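Local coordinates for RagB/SusD domain protein (Flavobacterium johnsoniae, PDB 5J5U) that probably binds chitin or its oligosaccharides as the SusD-like component of a chitin-utilisation locus, at residues T21-C26 with K105-M110; S28-Y33 with Y77-K82; A71-V76 with G120-S125; A112-D117 with N414-Y419. One frame throughout, in Å; residues are numbered along the deposited sequence.

Contact 1 (T21-C26 with K105-M110)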
loop_
_atom_site.group_PDB
_atom_site.type_symbol
_atom_site.label_atom_id
_atom_site.label_comp_id
_atom_site.label_asym_id
_atom_site.label_seq_id
_atom_site.Cartn_x
_atom_site.Cartn_y
_atom_site.Cartn_z
ATOM N N THR A 21 1.677 -14.077 15.541
ATOM C CA THR A 21 1.208 -12.843 16.197
ATOM C C THR A 21 2.264 -11.728 16.120
ATOM O O THR A 21 1.952 -10.558 15.845
ATOM C CB THR A 21 0.818 -13.110 17.701
ATOM O OG1 THR A 21 -0.351 -13.941 17.772
ATOM C CG2 THR A 21 0.540 -11.803 18.463
ATOM N N PHE A 22 3.517 -12.105 16.365
ATOM C CA PHE A 22 4.625 -11.161 16.280
ATOM C C PHE A 22 4.755 -10.599 14.849
ATOM O O PHE A 22 4.810 -9.387 14.659
ATOM C CB PHE A 22 5.914 -11.840 16.716
ATOM C CG PHE A 22 7.116 -10.964 16.657
ATOM C CD1 PHE A 22 7.438 -10.139 17.725
ATOM C CD2 PHE A 22 7.943 -10.974 15.547
ATOM C CE1 PHE A 22 8.559 -9.335 17.680
ATOM C CE2 PHE A 22 9.056 -10.178 15.501
ATOM C CZ PHE A 22 9.369 -9.355 16.564
ATOM N N THR A 23 4.769 -11.475 13.847
ATOM C CA THR A 23 4.873 -11.028 12.471
ATOM C C THR A 23 3.740 -10.100 12.062
ATOM O O THR A 23 3.963 -9.040 11.442
ATOM C CB THR A 23 4.901 -12.210 11.515
ATOM O OG1 THR A 23 6.126 -12.923 11.708
ATOM C CG2 THR A 23 4.845 -11.720 10.067
ATOM N N GLN A 24 2.522 -10.517 12.387
ATOM C CA GLN A 24 1.352 -9.709 12.094
ATOM C C GLN A 24 1.476 -8.330 12.748
ATOM O O GLN A 24 1.196 -7.312 12.110
ATOM C CB GLN A 24 0.084 -10.417 12.534
ATOM C CG GLN A 24 -0.259 -11.595 11.641
ATOM C CD GLN A 24 -1.593 -12.217 11.988
ATOM O OE1 GLN A 24 -2.179 -11.901 13.021
ATOM N NE2 GLN A 24 -2.078 -13.117 11.130
ATOM N N LEU A 25 1.955 -8.293 13.985
ATOM C CA LEU A 25 2.127 -7.015 14.657
ATOM C C LEU A 25 3.278 -6.178 14.027
ATOM O O LEU A 25 3.194 -4.956 13.955
ATOM C CB LEU A 25 2.351 -7.244 16.164
ATOM C CG LEU A 25 1.050 -7.464 16.977
ATOM C CD1 LEU A 25 1.293 -7.972 18.411
ATOM C CD2 LEU A 25 0.188 -6.192 16.993
ATOM N N CYS A 26 4.322 -6.831 13.528
ATOM C CA CYS A 26 5.412 -6.137 12.858
ATOM C C CYS A 26 4.937 -5.461 11.549
ATOM O O CYS A 26 5.430 -4.399 11.158
ATOM C CB CYS A 26 6.557 -7.110 12.565
ATOM S SG CYS A 26 7.689 -7.454 13.953
ATOM N N LYS A 105 2.393 -19.321 4.996
ATOM C CA LYS A 105 2.860 -19.132 3.613
ATOM C C LYS A 105 2.223 -17.887 2.989
ATOM O O LYS A 105 2.913 -17.091 2.312
ATOM C CB LYS A 105 2.576 -20.371 2.751
ATOM C CG LYS A 105 3.726 -21.385 2.765
ATOM C CD LYS A 105 3.415 -22.637 1.958
ATOM C CE LYS A 105 2.095 -23.243 2.393
ATOM N NZ LYS A 105 1.863 -24.571 1.797
ATOM N N ILE A 106 0.922 -17.701 3.249
ATOM C CA ILE A 106 0.222 -16.505 2.791
ATOM C C ILE A 106 0.890 -15.290 3.439
ATOM O O ILE A 106 1.229 -14.320 2.754
ATOM C CB ILE A 106 -1.290 -16.566 3.115
ATOM C CG1 ILE A 106 -1.934 -17.723 2.358
ATOM C CG2 ILE A 106 -2.002 -15.308 2.682
ATOM C CD1 ILE A 106 -3.340 -17.992 2.774
ATOM N N MET A 107 1.154 -15.387 4.744
ATOM C CA MET A 107 1.834 -14.303 5.427
ATOM C C MET A 107 3.124 -13.993 4.678
ATOM O O MET A 107 3.418 -12.821 4.414
ATOM C CB MET A 107 2.144 -14.653 6.887
ATOM C CG MET A 107 0.960 -14.577 7.820
ATOM S SD MET A 107 0.264 -12.931 8.002
ATOM C CE MET A 107 1.593 -12.014 8.762
ATOM N N LYS A 108 3.856 -15.043 4.293
ATOM C CA LYS A 108 5.202 -14.836 3.787
ATOM C C LYS A 108 5.143 -14.047 2.493
ATOM O O LYS A 108 6.035 -13.234 2.218
ATOM C CB LYS A 108 5.948 -16.151 3.594
ATOM C CG LYS A 108 7.262 -15.981 2.831
ATOM C CD LYS A 108 8.365 -16.876 3.364
ATOM C CE LYS A 108 8.407 -18.209 2.658
ATOM N NZ LYS A 108 8.306 -18.093 1.185
ATOM N N VAL A 109 4.054 -14.219 1.739
ATOM C CA VAL A 109 3.934 -13.468 0.494
ATOM C C VAL A 109 3.712 -11.987 0.839
ATOM O O VAL A 109 4.390 -11.116 0.310
ATOM C CB VAL A 109 2.808 -14.027 -0.414
ATOM C CG1 VAL A 109 2.622 -13.145 -1.645
ATOM C CG2 VAL A 109 3.128 -15.471 -0.833
ATOM N N MET A 110 2.810 -11.714 1.771
ATOM C CA MET A 110 2.511 -10.343 2.156
ATOM C C MET A 110 3.746 -9.622 2.697
ATOM O O MET A 110 4.016 -8.472 2.331
ATOM C CB MET A 110 1.397 -10.327 3.201
ATOM C CG MET A 110 0.042 -10.754 2.652
ATOM S SD MET A 110 -1.231 -10.906 3.935
ATOM C CE MET A 110 -1.636 -9.188 4.212
#

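Contact 2 (S28-Y33 with Y77-K82)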
loop_
_atom_site.group_PDB
_atom_site.type_symbol
_atom_site.label_atom_id
_atom_site.label_comp_id
_atom_site.label_asym_id
_atom_site.label_seq_id
_atom_site.Cartn_x
_atom_site.Cartn_y
_atom_site.Cartn_z
ATOM N N SER A 28 2.462 -3.707 10.827
ATOM C CA SER A 28 1.774 -2.410 10.932
ATOM C C SER A 28 2.219 -1.588 12.131
ATOM O O SER A 28 2.062 -0.382 12.144
ATOM C CB SER A 28 0.256 -2.601 11.003
ATOM O OG SER A 28 -0.123 -3.147 12.253
ATOM N N GLY A 29 2.764 -2.242 13.147
ATOM C CA GLY A 29 3.170 -1.560 14.361
ATOM C C GLY A 29 4.633 -1.149 14.414
ATOM O O GLY A 29 5.095 -0.610 15.421
ATOM N N ASP A 30 5.378 -1.434 13.352
ATOM C CA ASP A 30 6.776 -1.011 13.290
ATOM C C ASP A 30 6.786 0.413 12.734
ATOM O O ASP A 30 6.715 0.625 11.518
ATOM C CB ASP A 30 7.621 -1.947 12.415
ATOM C CG ASP A 30 9.120 -1.709 12.583
ATOM O OD1 ASP A 30 9.501 -0.639 13.112
ATOM O OD2 ASP A 30 9.916 -2.570 12.143
ATOM N N GLY A 31 6.822 1.381 13.645
ATOM C CA GLY A 31 6.766 2.782 13.285
ATOM C C GLY A 31 8.000 3.197 12.520
ATOM O O GLY A 31 7.972 4.184 11.777
ATOM N N TYR A 32 9.079 2.435 12.703
ATOM C CA TYR A 32 10.342 2.735 12.044
ATOM C C TYR A 32 10.201 2.764 10.509
ATOM O O TYR A 32 10.653 3.724 9.885
ATOM C CB TYR A 32 11.430 1.736 12.475
ATOM C CG TYR A 32 12.805 2.087 11.967
ATOM C CD1 TYR A 32 13.355 1.435 10.868
ATOM C CD2 TYR A 32 13.549 3.099 12.570
ATOM C CE1 TYR A 32 14.614 1.773 10.399
ATOM C CE2 TYR A 32 14.796 3.442 12.109
ATOM C CZ TYR A 32 15.321 2.785 11.021
ATOM O OH TYR A 32 16.566 3.125 10.556
ATOM N N TYR A 33 9.569 1.772 9.884
ATOM C CA TYR A 33 9.442 1.876 8.418
ATOM C C TYR A 33 8.088 2.351 7.948
ATOM O O TYR A 33 7.950 2.714 6.782
ATOM C CB TYR A 33 9.797 0.563 7.692
ATOM C CG TYR A 33 8.883 -0.618 7.847
ATOM C CD1 TYR A 33 7.660 -0.683 7.196
ATOM C CD2 TYR A 33 9.280 -1.717 8.602
ATOM C CE1 TYR A 33 6.818 -1.814 7.327
ATOM C CE2 TYR A 33 8.474 -2.839 8.735
ATOM C CZ TYR A 33 7.253 -2.885 8.099
ATOM O OH TYR A 33 6.478 -4.003 8.240
ATOM N N TYR A 77 14.100 -7.865 7.044
ATOM C CA TYR A 77 15.018 -8.974 7.226
ATOM C C TYR A 77 15.347 -9.227 8.702
ATOM O O TYR A 77 15.556 -10.368 9.090
ATOM C CB TYR A 77 16.296 -8.754 6.421
ATOM C CG TYR A 77 16.060 -8.978 4.948
ATOM C CD1 TYR A 77 15.616 -10.213 4.472
ATOM C CD2 TYR A 77 16.254 -7.958 4.034
ATOM C CE1 TYR A 77 15.394 -10.422 3.112
ATOM C CE2 TYR A 77 16.023 -8.156 2.686
ATOM C CZ TYR A 77 15.586 -9.378 2.232
ATOM O OH TYR A 77 15.360 -9.542 0.887
ATOM N N ALA A 78 15.397 -8.189 9.532
ATOM C CA ALA A 78 15.691 -8.411 10.948
ATOM C C ALA A 78 14.532 -9.087 11.703
ATOM O O ALA A 78 14.751 -10.008 12.491
ATOM C CB ALA A 78 16.060 -7.109 11.614
ATOM N N ASN A 79 13.296 -8.684 11.429
ATOM C CA ASN A 79 12.182 -9.085 12.291
ATOM C C ASN A 79 11.218 -10.081 11.675
ATOM O O ASN A 79 10.795 -11.012 12.355
ATOM C CB ASN A 79 11.370 -7.859 12.737
ATOM C CG ASN A 79 12.199 -6.868 13.541
ATOM O OD1 ASN A 79 13.096 -7.264 14.292
ATOM N ND2 ASN A 79 11.902 -5.569 13.387
ATOM N N GLU A 80 10.835 -9.863 10.417
ATOM C CA GLU A 80 9.644 -10.524 9.860
ATOM C C GLU A 80 9.909 -11.823 9.101
ATOM O O GLU A 80 9.360 -12.859 9.459
ATOM C CB GLU A 80 8.885 -9.545 8.953
ATOM C CG GLU A 80 8.398 -8.300 9.703
ATOM C CD GLU A 80 7.810 -7.227 8.797
ATOM O OE1 GLU A 80 7.476 -7.519 7.623
ATOM O OE2 GLU A 80 7.691 -6.074 9.269
ATOM N N LEU A 81 10.768 -11.773 8.084
ATOM C CA LEU A 81 10.909 -12.889 7.155
ATOM C C LEU A 81 11.331 -14.171 7.862
ATOM O O LEU A 81 10.795 -15.249 7.591
ATOM C CB LEU A 81 11.901 -12.538 6.065
ATOM C CG LEU A 81 11.964 -13.551 4.936
ATOM C CD1 LEU A 81 10.661 -13.591 4.144
ATOM C CD2 LEU A 81 13.126 -13.158 4.048
ATOM N N LYS A 82 12.252 -14.032 8.808
ATOM C CA LYS A 82 12.784 -15.165 9.548
ATOM C C LYS A 82 11.738 -15.893 10.391
ATOM O O LYS A 82 11.701 -17.124 10.430
ATOM C CB LYS A 82 13.924 -14.676 10.434
ATOM C CG LYS A 82 14.079 -15.423 11.741
ATOM C CD LYS A 82 15.137 -14.747 12.605
ATOM C CE LYS A 82 14.845 -13.255 12.768
ATOM N NZ LYS A 82 13.473 -12.968 13.284
HETATM O O HOH W 1 9.405 -5.381 11.397
#

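Contact 3 (A71-V76 with G120-S125)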
loop_
_atom_site.group_PDB
_atom_site.type_symbol
_atom_site.label_atom_id
_atom_site.label_comp_id
_atom_site.label_asym_id
_atom_site.label_seq_id
_atom_site.Cartn_x
_atom_site.Cartn_y
_atom_site.Cartn_z
ATOM N N ALA A 71 15.180 1.453 5.465
ATOM C CA ALA A 71 14.414 1.044 6.650
ATOM C C ALA A 71 13.519 -0.212 6.451
ATOM O O ALA A 71 13.512 -1.126 7.293
ATOM C CB ALA A 71 13.568 2.211 7.127
ATOM N N LEU A 72 12.749 -0.247 5.359
ATOM C CA LEU A 72 11.959 -1.443 5.031
ATOM C C LEU A 72 12.872 -2.685 4.917
ATOM O O LEU A 72 12.614 -3.705 5.548
ATOM C CB LEU A 72 11.177 -1.244 3.728
ATOM C CG LEU A 72 10.183 -2.330 3.304
ATOM C CD1 LEU A 72 9.040 -2.385 4.290
ATOM C CD2 LEU A 72 9.662 -2.085 1.897
ATOM N N TRP A 73 13.945 -2.583 4.126
ATOM C CA TRP A 73 14.898 -3.681 3.984
ATOM C C TRP A 73 15.378 -4.226 5.339
ATOM O O TRP A 73 15.207 -5.409 5.669
ATOM C CB TRP A 73 16.088 -3.207 3.174
ATOM C CG TRP A 73 17.196 -4.201 3.008
ATOM C CD1 TRP A 73 18.149 -4.537 3.924
ATOM C CD2 TRP A 73 17.498 -4.947 1.822
ATOM N NE1 TRP A 73 19.009 -5.468 3.389
ATOM C CE2 TRP A 73 18.642 -5.722 2.095
ATOM C CE3 TRP A 73 16.909 -5.031 0.554
ATOM C CZ2 TRP A 73 19.205 -6.570 1.155
ATOM C CZ3 TRP A 73 17.464 -5.875 -0.377
ATOM C CH2 TRP A 73 18.607 -6.638 -0.067
ATOM N N ARG A 74 15.960 -3.327 6.116
ATOM C CA ARG A 74 16.567 -3.680 7.384
ATOM C C ARG A 74 15.576 -4.331 8.340
ATOM O O ARG A 74 15.896 -5.351 8.957
ATOM C CB ARG A 74 17.170 -2.447 8.028
ATOM C CG ARG A 74 17.441 -2.618 9.499
ATOM C CD ARG A 74 17.879 -1.302 10.107
ATOM N NE ARG A 74 18.525 -1.512 11.405
ATOM C CZ ARG A 74 17.887 -1.503 12.572
ATOM N NH1 ARG A 74 16.574 -1.277 12.624
ATOM N NH2 ARG A 74 18.569 -1.713 13.694
ATOM N N ASN A 75 14.360 -3.787 8.435
ATOM C CA ASN A 75 13.447 -4.306 9.436
ATOM C C ASN A 75 12.702 -5.549 8.982
ATOM O O ASN A 75 12.404 -6.442 9.794
ATOM C CB ASN A 75 12.467 -3.232 9.894
ATOM C CG ASN A 75 13.057 -2.362 11.005
ATOM O OD1 ASN A 75 14.268 -2.160 11.074
ATOM N ND2 ASN A 75 12.216 -1.923 11.920
ATOM N N VAL A 76 12.423 -5.648 7.695
ATOM C CA VAL A 76 11.841 -6.885 7.204
ATOM C C VAL A 76 12.834 -8.051 7.394
ATOM O O VAL A 76 12.459 -9.096 7.910
ATOM C CB VAL A 76 11.409 -6.779 5.713
ATOM C CG1 VAL A 76 11.264 -8.156 5.100
ATOM C CG2 VAL A 76 10.109 -6.007 5.600
ATOM N N GLY A 120 13.136 -4.387 -5.872
ATOM C CA GLY A 120 13.340 -5.194 -7.060
ATOM C C GLY A 120 13.796 -6.606 -6.755
ATOM O O GLY A 120 13.126 -7.325 -5.996
ATOM N N ASP A 121 14.912 -7.022 -7.360
ATOM C CA ASP A 121 15.493 -8.325 -7.056
ATOM C C ASP A 121 16.002 -8.299 -5.620
ATOM O O ASP A 121 16.722 -7.393 -5.236
ATOM C CB ASP A 121 16.644 -8.693 -8.003
ATOM C CG ASP A 121 16.203 -8.884 -9.457
ATOM O OD1 ASP A 121 14.992 -8.887 -9.770
ATOM O OD2 ASP A 121 17.099 -9.043 -10.309
ATOM N N VAL A 122 15.605 -9.274 -4.814
ATOM C CA VAL A 122 15.987 -9.295 -3.398
ATOM C C VAL A 122 16.224 -10.726 -2.926
ATOM O O VAL A 122 15.660 -11.666 -3.484
ATOM C CB VAL A 122 14.893 -8.658 -2.477
ATOM C CG1 VAL A 122 14.656 -7.192 -2.801
ATOM C CG2 VAL A 122 13.617 -9.449 -2.554
ATOM N N PRO A 123 17.046 -10.898 -1.884
ATOM C CA PRO A 123 17.105 -12.231 -1.259
ATOM C C PRO A 123 15.720 -12.698 -0.782
ATOM O O PRO A 123 14.966 -11.979 -0.093
ATOM C CB PRO A 123 18.068 -12.036 -0.076
ATOM C CG PRO A 123 18.926 -10.872 -0.481
ATOM C CD PRO A 123 18.064 -9.972 -1.350
ATOM N N TYR A 124 15.356 -13.902 -1.197
ATOM C CA TYR A 124 14.073 -14.449 -0.778
ATOM C C TYR A 124 14.237 -15.954 -0.512
ATOM O O TYR A 124 14.302 -16.385 0.643
ATOM C CB TYR A 124 13.004 -14.153 -1.829
ATOM C CG TYR A 124 11.620 -14.614 -1.477
ATOM C CD1 TYR A 124 11.082 -14.364 -0.222
ATOM C CD2 TYR A 124 10.829 -15.273 -2.414
ATOM C CE1 TYR A 124 9.799 -14.793 0.107
ATOM C CE2 TYR A 124 9.539 -15.700 -2.103
ATOM C CZ TYR A 124 9.031 -15.456 -0.836
ATOM O OH TYR A 124 7.748 -15.864 -0.509
ATOM N N SER A 125 14.355 -16.730 -1.581
ATOM C CA SER A 125 14.494 -18.181 -1.484
ATOM C C SER A 125 15.612 -18.609 -0.534
ATOM O O SER A 125 15.458 -19.580 0.196
ATOM C CB SER A 125 14.715 -18.775 -2.879
ATOM O OG SER A 125 15.977 -18.387 -3.397
#

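Contact 4 (A112-D117 with N414-Y419)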
loop_
_atom_site.group_PDB
_atom_site.type_symbol
_atom_site.label_atom_id
_atom_site.label_comp_id
_atom_site.label_asym_id
_atom_site.label_seq_id
_atom_site.Cartn_x
_atom_site.Cartn_y
_atom_site.Cartn_z
ATOM N N ALA A 112 6.886 -10.355 1.901
ATOM C CA ALA A 112 7.965 -10.212 0.900
ATOM C C ALA A 112 7.575 -9.329 -0.292
ATOM O O ALA A 112 8.425 -8.688 -0.926
ATOM C CB ALA A 112 8.398 -11.584 0.400
ATOM N N GLN A 113 6.277 -9.326 -0.596
ATOM C CA GLN A 113 5.724 -8.545 -1.694
ATOM C C GLN A 113 6.063 -7.042 -1.600
ATOM O O GLN A 113 6.430 -6.420 -2.600
ATOM C CB GLN A 113 4.204 -8.748 -1.758
ATOM C CG GLN A 113 3.493 -7.835 -2.721
ATOM C CD GLN A 113 2.728 -6.724 -2.005
ATOM O OE1 GLN A 113 1.846 -6.999 -1.171
ATOM N NE2 GLN A 113 3.059 -5.456 -2.331
ATOM N N ARG A 114 5.895 -6.455 -0.425
ATOM C CA ARG A 114 6.279 -5.061 -0.263
ATOM C C ARG A 114 7.785 -4.927 -0.598
ATOM O O ARG A 114 8.193 -4.057 -1.401
ATOM C CB ARG A 114 5.953 -4.572 1.161
ATOM C CG ARG A 114 4.414 -4.565 1.494
ATOM C CD ARG A 114 4.119 -4.748 2.979
ATOM N NE ARG A 114 5.109 -5.618 3.611
ATOM C CZ ARG A 114 5.509 -5.539 4.876
ATOM N NH1 ARG A 114 4.977 -4.646 5.695
ATOM N NH2 ARG A 114 6.453 -6.364 5.320
ATOM N N LEU A 115 8.580 -5.859 -0.065
ATOM C CA LEU A 115 10.029 -5.823 -0.200
ATOM C C LEU A 115 10.485 -5.753 -1.667
ATOM O O LEU A 115 11.156 -4.789 -2.066
ATOM C CB LEU A 115 10.653 -7.037 0.503
ATOM C CG LEU A 115 12.163 -6.998 0.767
ATOM C CD1 LEU A 115 12.539 -5.802 1.612
ATOM C CD2 LEU A 115 12.581 -8.258 1.481
ATOM N N THR A 116 10.088 -6.741 -2.469
ATOM C CA THR A 116 10.533 -6.796 -3.861
ATOM C C THR A 116 9.953 -5.572 -4.580
ATOM O O THR A 116 10.662 -4.880 -5.341
ATOM C CB THR A 116 10.151 -8.154 -4.552
ATOM O OG1 THR A 116 10.603 -8.175 -5.910
ATOM C CG2 THR A 116 8.630 -8.476 -4.460
ATOM N N ASP A 117 8.710 -5.219 -4.243
ATOM C CA ASP A 117 8.064 -4.129 -4.965
ATOM C C ASP A 117 8.837 -2.816 -4.749
ATOM O O ASP A 117 8.849 -1.933 -5.627
ATOM C CB ASP A 117 6.623 -3.983 -4.536
ATOM C CG ASP A 117 5.709 -4.964 -5.246
ATOM O OD1 ASP A 117 6.205 -5.696 -6.134
ATOM O OD2 ASP A 117 4.493 -4.983 -4.914
ATOM N N ASN A 414 -1.844 3.320 3.046
ATOM C CA ASN A 414 -1.034 2.194 2.571
ATOM C C ASN A 414 -0.294 2.638 1.310
ATOM O O ASN A 414 -0.548 2.144 0.212
ATOM C CB ASN A 414 -1.879 0.946 2.273
ATOM C CG ASN A 414 -1.033 -0.321 2.215
ATOM O OD1 ASN A 414 0.202 -0.257 2.160
ATOM N ND2 ASN A 414 -1.688 -1.472 2.188
ATOM N N SER A 415 0.591 3.612 1.490
ATOM C CA SER A 415 1.177 4.325 0.375
ATOM C C SER A 415 2.134 3.487 -0.459
ATOM O O SER A 415 2.383 3.834 -1.614
ATOM C CB SER A 415 1.897 5.586 0.863
ATOM O OG SER A 415 0.962 6.504 1.389
ATOM N N ILE A 416 2.674 2.414 0.113
ATOM C CA ILE A 416 3.541 1.524 -0.641
ATOM C C ILE A 416 2.778 0.976 -1.867
ATOM O O ILE A 416 3.315 0.972 -2.986
ATOM C CB ILE A 416 4.062 0.375 0.232
ATOM C CG1 ILE A 416 5.051 0.899 1.265
ATOM C CG2 ILE A 416 4.749 -0.717 -0.622
ATOM C CD1 ILE A 416 5.571 -0.192 2.206
ATOM N N GLU A 417 1.525 0.551 -1.660
ATOM C CA GLU A 417 0.700 0.000 -2.748
ATOM C C GLU A 417 0.308 1.046 -3.789
ATOM O O GLU A 417 0.322 0.783 -4.969
ATOM C CB GLU A 417 -0.561 -0.658 -2.193
ATOM C CG GLU A 417 -0.280 -1.893 -1.383
ATOM C CD GLU A 417 0.727 -2.793 -2.065
ATOM O OE1 GLU A 417 0.483 -3.159 -3.238
ATOM O OE2 GLU A 417 1.757 -3.130 -1.435
ATOM N N ALA A 418 -0.044 2.234 -3.334
ATOM C CA ALA A 418 -0.339 3.320 -4.238
ATOM C C ALA A 418 0.886 3.676 -5.070
ATOM O O ALA A 418 0.757 3.956 -6.247
ATOM C CB ALA A 418 -0.809 4.520 -3.473
ATOM N N TYR A 419 2.054 3.719 -4.446
ATOM C CA TYR A 419 3.334 4.003 -5.123
ATOM C C TYR A 419 3.603 2.963 -6.198
ATOM O O TYR A 419 4.003 3.308 -7.305
ATOM C CB TYR A 419 4.491 4.053 -4.112
ATOM C CG TYR A 419 5.898 4.207 -4.694
ATOM C CD1 TYR A 419 6.203 5.190 -5.651
ATOM C CD2 TYR A 419 6.936 3.401 -4.242
ATOM C CE1 TYR A 419 7.501 5.336 -6.163
ATOM C CE2 TYR A 419 8.240 3.534 -4.739
ATOM C CZ TYR A 419 8.524 4.486 -5.709
ATOM O OH TYR A 419 9.834 4.574 -6.174
HETATM O O HOH W 2 3.902 -2.665 -3.324
#

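Contact 1 (T21-C26 with K105-M110)
Met107, Thr23 and Gln24 join two helices of the SusD-like fold, helix 16-29 and helix 98-119, through a single methionine that spans the gap between their backbones. The helices are not in close backbone contact here: the CA atoms of Gln24 and Met107, the nearest pair, stand 8.1 Å apart, and only 131 Å² is buried in all. The apolar part of the contact is the end of Met107. Its chain bends at both chi2 and chi3 (each -64°), which swings the terminal methyl round to face two neighbouring residues of the other helix. Met107 CE reaches the methyl of Thr23, 3.5 Å from CG2, the two side chains lying alongside and running in opposite senses. The polar part belongs to Gln24, whose amide is tied down elsewhere: OE1 accepts from Leu172 N and NE2 donates to Asp171 OD1. With the amide gripped at both ends, the aliphatic part of Gln24 is left to serve as a greasy surface for the methionine, which crosses it at about a right angle. Trp181 and Phe173 each touch both Gln24 and Met107. The sulfur, Met107 SD, lies 3.9 Å from Gln24 NE2, and the neighbouring methyl CE comes to 3.4 Å from Gln24 CG.

Contact 2 (S28-Y33 with Y77-K82)
Tyr33 and Glu80 find each other through contrasting torsions: the tyrosine CG is wedged between its own backbone N and carbonyl carbon (chi1 69°), whereas the glutamate runs extended beyond CG (chi2 172°), and the two side chains arrive from opposite directions. The phenol Tyr33 OH then donates at 2.6 Å to Glu80 OE2, which accepts through its syn lone pair and lies in the plane of the ring, at its edge. A water joins three of the side chains, donating to Glu80 OE2 at 2.8 Å and to Asp30 OD2 at 3.0 Å while accepting from Asn79 ND2 at 3.2 Å. It thereby bridges two acids, probably both charged, whose oxygens Asp30 OD2 and Glu80 OE2 are 5.0 Å apart. Arg114 completes the buried cluster, pairing with Glu80 OE1 and donating to Tyr33 OH; Asn75 ND2 approaches Asp30 OD2 too, though at a doubtfully short distance. A phenylalanine in place of Tyr33 would probably leave Glu80 OE2 and Arg114 without their shared hydroxyl. The other oxygen of Asp30, OD1, accepts from Tyr32 N at 3.1 Å, closing an Asx turn: an aspartate N-cap that starts helix 31-45 within the helical SusD-like fold.

Contact 3 (A71-V76 with G120-S125)
Trp73 meets Val122 and Pro123 with the six-membered part of its indole. Its CH2 lies 3.6 Å from Pro123 CD, the two side chains running at about a right angle, and its CZ3 lies 3.9 Å from Val122 CG1. Between the two segments these are the two apolar touches, and 102 Å² is buried. The reach comes from the tryptophan, whose CG stands anti to the backbone N (chi1 177°) and extends the ring out to the chain that follows helix 98-119. In the SusD-like fold the contact thus joins a long helix to the irregular chain leaving its sequence neighbour, with Gly120 marking the helix exit at a positive phi of 93°. Further out, other aromatic rings meet the indole: Tyr77 and Tyr119 both do so edge-to-face, and Tyr450 packs against it as well. Tyr119 does more, since its hydroxyl takes the N-H of Trp73 at a kink where that nitrogen has no partner in the preceding helical turn. On the other side of the contact, Tyr77 OH bonds to Pro123 O, Val122 pairs its backbone with Asp141, and Asp121 forms a salt bridge with Arg468.

Contact 4 (A112-D117 with N414-Y419)
Gln113 and Glu417 make the tight half of this contact, whose touching residues are all buried, between helices 98-119 and 415-425. Gln113 CG is anti to its own nitrogen (chi1 171°) and the chain then bends at chi2, bringing the amide up to the other helix. There NE2 donates to Glu417 OE2 at 2.8 Å with an almost straight N-H angle of 168°; the acceptor lies close to the amide plane, while the carboxylate stands nearly perpendicular to it. The same nitrogen donates to Asp117 OD2 at 3.0 Å, from above that carboxylate. A water donates to both acid oxygens, 2.9 Å from Asp117 OD2 and 2.9 Å from Glu417 OE2. The looser part is the stem of Arg114, whose CG is 4.4 Å from Ile416 CG2 and 4.2 Å from Glu417 OE2; its guanidinium leads off to Glu80 and Tyr33. Replacing Gln113 by alanine would remove the amide and is likely to leave Glu417 OE2 and Asp117 OD2 without their shared N-H donor. Asp117 OD2 and Glu417 OE1 are only 4.7 Å apart, yet Arg195 NH1 forms salt bridges with both. The chemistry implies two acids whose mutual repulsion is likely to be offset by one arginine, one amide and one water.

Overall arrangement
The four contacts illustrate how a helical protein is knitted by a few shared elements. Helix 98-119 supplies one side of contacts 1 and 4, and helix 66-90 one side of contacts 2 and 3. Contacts 1 and 2, with centres about 10 Å apart, share helix 16-29. Contact 2 is wired to contact 4 by Arg114, although their centres lie about 14 Å apart. The centres of contacts 2 and 3 are about 11 Å apart, and Tyr32 CE1 packs 3.5 Å from Ala71 CB between them. Lys108 NZ, 2.9 Å from Tyr124 OH, probably bonds contact 1 to contact 3. The centre of contact 4 lies about 5 Å from the centre of the chain; none of the four includes a bound carbohydrate.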